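Iron Transport-associated domain protein (PDB 4H8Q) binds heme through a NEAT domain of the secreted anthrax hemophore IsdX2, which probably takes the heme from methemoglobin for bacterial iron uptake. Local coordinates at residues Lys69-Val79 and Thr87-Asn95. The protein carries 1 engineered substitution. Residues are numbered along the deposited sequence; the frame is centred on the assembly and turned at random.
Sequences KNGGFADAKVV and TRVVEFEAN
Ala76 CB sits obliquely against the ring of Phe92, 4.2 Å from CD2, and Val78 CG2 stands in a similarly slanting way by the guanidinium of Arg88, 4.1 Å from NE. The ring is buried, with Met54, Thr67 and Leu101 also touching Phe92. Ala76, at the break in strand 72-82, has a side chain small enough to bring its CB within 3.8 Å of Val90 CB as well. Arg88 passes its aliphatic stem across Val78 at about a right angle; its charged end, buried, is satisfied beyond the hairpin by Ser59 OG and the carbonyl of Ile62.

Between the backbones, Lys77 and Glu91 form an antiparallel hydrogen-bonded pair, with Glu91 N to Lys77 O at 2.8 Å. Val78 and Val90 make the following non-hydrogen-bonded pair, and Val79 N then bonds to Val89 O. As cross-strand neighbours on one face, Lys77 and Glu91 lie side by side, each with CG anti to the backbone N (chi1 -176° and 176°). Their charges do not meet: Lys77 NZ turns to a weak hydrogen bond with Val78 O, and the carboxylate lies beside Val79 CG1. Val79 CG2 packs 3.6 Å from Val89 CG1, beta-branched valines suiting extended strands. Long chains with charged ends suit a face where Lys77 is exposed and Glu91 partly so.

Lys69 NZ reaches Glu93 OE1 in a long salt bridge of 3.4 Å, tying the preceding type I' turn Lys69-Gly72 to strand 87-94; Glu93 OE2 has a long, weak ion pair with Lys49. The pairing of strands 72-82 and 87-94 forms an antiparallel beta hairpin in the immunoglobulin-like beta fold of NEAT domains.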
loop_
_atom_site.group_PDB
_atom_site.type_symbol
_atom_site.label_atom_id
_atom_site.label_comp_id
_atom_site.label_asym_id
_atom_site.label_seq_id
_atom_site.Cartn_x
_atom_site.Cartn_y
_atom_site.Cartn_z
ATOM N N LYS A 69 -6.488 -10.701 1.090
ATOM C CA LYS A 69 -6.927 -11.040 2.435
ATOM C C LYS A 69 -7.794 -12.289 2.361
ATOM O O LYS A 69 -8.824 -12.294 1.682
ATOM C CB LYS A 69 -7.731 -9.881 3.030
ATOM C CG LYS A 69 -8.358 -10.175 4.389
ATOM C CD LYS A 69 -9.360 -9.095 4.773
ATOM C CE LYS A 69 -10.007 -9.378 6.122
ATOM N NZ LYS A 69 -9.013 -9.385 7.234
ATOM N N ASN A 70 -7.367 -13.345 3.045
ATOM C CA ASN A 70 -8.131 -14.588 3.087
ATOM C C ASN A 70 -8.473 -15.109 1.694
ATOM O O ASN A 70 -9.644 -15.335 1.378
ATOM C CB ASN A 70 -9.412 -14.405 3.907
ATOM C CG ASN A 70 -9.135 -14.041 5.356
ATOM O OD1 ASN A 70 -8.176 -14.528 5.960
ATOM N ND2 ASN A 70 -9.973 -13.178 5.921
ATOM N N GLY A 71 -7.449 -15.282 0.864
ATOM C CA GLY A 71 -7.624 -15.828 -0.471
ATOM C C GLY A 71 -8.438 -14.966 -1.422
ATOM O O GLY A 71 -8.789 -15.405 -2.518
ATOM N N GLY A 72 -8.746 -13.741 -1.006
ATOM C CA GLY A 72 -9.469 -12.810 -1.853
ATOM C C GLY A 72 -8.854 -11.424 -1.773
ATOM O O GLY A 72 -7.920 -11.201 -1.008
ATOM N N PHE A 73 -9.371 -10.491 -2.562
ATOM C CA PHE A 73 -8.906 -9.106 -2.476
ATOM C C PHE A 73 -9.950 -8.198 -1.851
ATOM O O PHE A 73 -11.140 -8.273 -2.176
ATOM C CB PHE A 73 -8.456 -8.583 -3.846
ATOM C CG PHE A 73 -7.162 -9.184 -4.305
ATOM C CD1 PHE A 73 -5.957 -8.534 -4.075
ATOM C CD2 PHE A 73 -7.144 -10.419 -4.921
ATOM C CE1 PHE A 73 -4.755 -9.103 -4.466
ATOM C CE2 PHE A 73 -5.946 -10.996 -5.322
ATOM C CZ PHE A 73 -4.754 -10.334 -5.099
ATOM N N ALA A 74 -9.497 -7.335 -0.951
ATOM C CA ALA A 74 -10.391 -6.439 -0.231
ATOM C C ALA A 74 -9.913 -5.004 -0.321
ATOM O O ALA A 74 -8.710 -4.740 -0.270
ATOM C CB ALA A 74 -10.476 -6.858 1.228
ATOM N N ASP A 75 -10.857 -4.077 -0.463
ATOM C CA ASP A 75 -10.517 -2.664 -0.441
ATOM C C ASP A 75 -9.884 -2.302 0.902
ATOM O O ASP A 75 -10.414 -2.638 1.966
ATOM C CB ASP A 75 -11.756 -1.796 -0.686
ATOM C CG ASP A 75 -12.378 -2.034 -2.055
ATOM O OD1 ASP A 75 -13.567 -2.408 -2.108
ATOM O OD2 ASP A 75 -11.689 -1.839 -3.076
ATOM N N ALA A 76 -8.748 -1.618 0.860
ATOM C CA ALA A 76 -8.132 -1.142 2.091
ATOM C C ALA A 76 -8.982 -0.024 2.682
ATOM O O ALA A 76 -9.551 0.789 1.958
ATOM C CB ALA A 76 -6.720 -0.643 1.825
ATOM N N LYS A 77 -9.053 0.020 4.006
ATOM C CA LYS A 77 -9.808 1.061 4.692
ATOM C C LYS A 77 -9.144 2.425 4.568
ATOM O O LYS A 77 -7.946 2.563 4.812
ATOM C CB LYS A 77 -9.938 0.705 6.177
ATOM C CG LYS A 77 -10.796 1.698 6.946
ATOM C CD LYS A 77 -10.688 1.478 8.447
ATOM C CE LYS A 77 -11.725 2.315 9.189
ATOM N NZ LYS A 77 -11.736 3.743 8.743
ATOM N N VAL A 78 -9.911 3.449 4.204
ATOM C CA VAL A 78 -9.358 4.795 4.196
ATOM C C VAL A 78 -9.521 5.372 5.596
ATOM O O VAL A 78 -10.648 5.581 6.062
ATOM C CB VAL A 78 -10.060 5.700 3.180
ATOM C CG1 VAL A 78 -9.459 7.095 3.215
ATOM C CG2 VAL A 78 -9.944 5.092 1.779
ATOM N N VAL A 79 -8.405 5.606 6.275
ATOM C CA VAL A 79 -8.454 6.107 7.651
ATOM C C VAL A 79 -8.232 7.611 7.757
ATOM O O VAL A 79 -8.450 8.206 8.812
ATOM C CB VAL A 79 -7.463 5.356 8.565
ATOM C CG1 VAL A 79 -7.884 3.905 8.704
ATOM C CG2 VAL A 79 -6.041 5.453 8.021
ATOM N N THR A 87 -3.572 13.692 -0.727
ATOM C CA THR A 87 -3.061 12.409 -0.261
ATOM C C THR A 87 -4.136 11.736 0.572
ATOM O O THR A 87 -5.096 12.378 1.003
ATOM C CB THR A 87 -1.802 12.566 0.615
ATOM O OG1 THR A 87 -2.129 13.347 1.776
ATOM C CG2 THR A 87 -0.665 13.230 -0.158
ATOM N N ARG A 88 -3.997 10.431 0.783
ATOM C CA ARG A 88 -4.852 9.757 1.745
ATOM C C ARG A 88 -4.097 8.604 2.376
ATOM O O ARG A 88 -3.089 8.156 1.846
ATOM C CB ARG A 88 -6.142 9.263 1.105
ATOM C CG ARG A 88 -6.008 8.033 0.204
ATOM C CD ARG A 88 -7.383 7.722 -0.350
ATOM N NE ARG A 88 -7.480 6.515 -1.172
ATOM C CZ ARG A 88 -7.318 6.502 -2.498
ATOM N NH1 ARG A 88 -6.983 7.612 -3.141
ATOM N NH2 ARG A 88 -7.470 5.373 -3.174
ATOM N N VAL A 89 -4.582 8.147 3.524
ATOM C CA VAL A 89 -3.947 7.040 4.216
ATOM C C VAL A 89 -4.877 5.837 4.182
ATOM O O VAL A 89 -6.058 5.932 4.542
ATOM C CB VAL A 89 -3.609 7.406 5.684
ATOM C CG1 VAL A 89 -2.952 6.206 6.390
ATOM C CG2 VAL A 89 -2.691 8.606 5.719
ATOM N N VAL A 90 -4.347 4.702 3.730
ATOM C CA VAL A 90 -5.119 3.464 3.686
ATOM C C VAL A 90 -4.517 2.463 4.664
ATOM O O VAL A 90 -3.315 2.495 4.949
ATOM C CB VAL A 90 -5.206 2.866 2.253
ATOM C CG1 VAL A 90 -5.900 3.850 1.302
ATOM C CG2 VAL A 90 -3.819 2.495 1.730
ATOM N N GLU A 91 -5.355 1.583 5.189
ATOM C CA GLU A 91 -4.913 0.641 6.209
ATOM C C GLU A 91 -5.331 -0.765 5.831
ATOM O O GLU A 91 -6.445 -0.984 5.357
ATOM C CB GLU A 91 -5.546 1.021 7.543
ATOM C CG GLU A 91 -5.253 0.077 8.680
ATOM C CD GLU A 91 -6.058 0.444 9.915
ATOM O OE1 GLU A 91 -7.227 -0.004 10.020
ATOM O OE2 GLU A 91 -5.528 1.195 10.764
ATOM N N PHE A 92 -4.428 -1.715 6.029
ATOM C CA PHE A 92 -4.696 -3.106 5.693
ATOM C C PHE A 92 -3.819 -4.008 6.539
ATOM O O PHE A 92 -2.826 -3.565 7.119
ATOM C CB PHE A 92 -4.456 -3.376 4.197
ATOM C CG PHE A 92 -3.083 -2.970 3.715
ATOM C CD1 PHE A 92 -2.014 -3.841 3.822
ATOM C CD2 PHE A 92 -2.867 -1.715 3.161
ATOM C CE1 PHE A 92 -0.755 -3.471 3.377
ATOM C CE2 PHE A 92 -1.613 -1.339 2.714
ATOM C CZ PHE A 92 -0.554 -2.222 2.828
ATOM N N GLU A 93 -4.199 -5.276 6.610
ATOM C CA GLU A 93 -3.482 -6.246 7.414
ATOM C C GLU A 93 -2.344 -6.872 6.630
ATOM O O GLU A 93 -2.443 -7.091 5.416
ATOM C CB GLU A 93 -4.441 -7.344 7.876
ATOM C CG GLU A 93 -4.707 -7.371 9.359
ATOM C CD GLU A 93 -5.491 -8.603 9.770
ATOM O OE1 GLU A 93 -6.737 -8.576 9.659
ATOM O OE2 GLU A 93 -4.859 -9.599 10.189
ATOM N N ALA A 94 -1.248 -7.139 7.329
ATOM C CA ALA A 94 -0.166 -7.925 6.770
ATOM C C ALA A 94 0.051 -9.098 7.713
ATOM O O ALA A 94 -0.315 -9.039 8.886
ATOM C CB ALA A 94 1.089 -7.089 6.645
ATOM N N ASN A 95 0.611 -10.181 7.196
ATOM C CA ASN A 95 0.907 -11.325 8.042
ATOM C C ASN A 95 2.408 -11.439 8.211
ATOM O O ASN A 95 2.980 -10.952 9.187
ATOM C CB ASN A 95 0.331 -12.603 7.432
ATOM C CG ASN A 95 -1.092 -12.417 6.922
ATOM O OD1 ASN A 95 -1.307 -12.101 5.750
ATOM N ND2 ASN A 95 -2.070 -12.603 7.805
#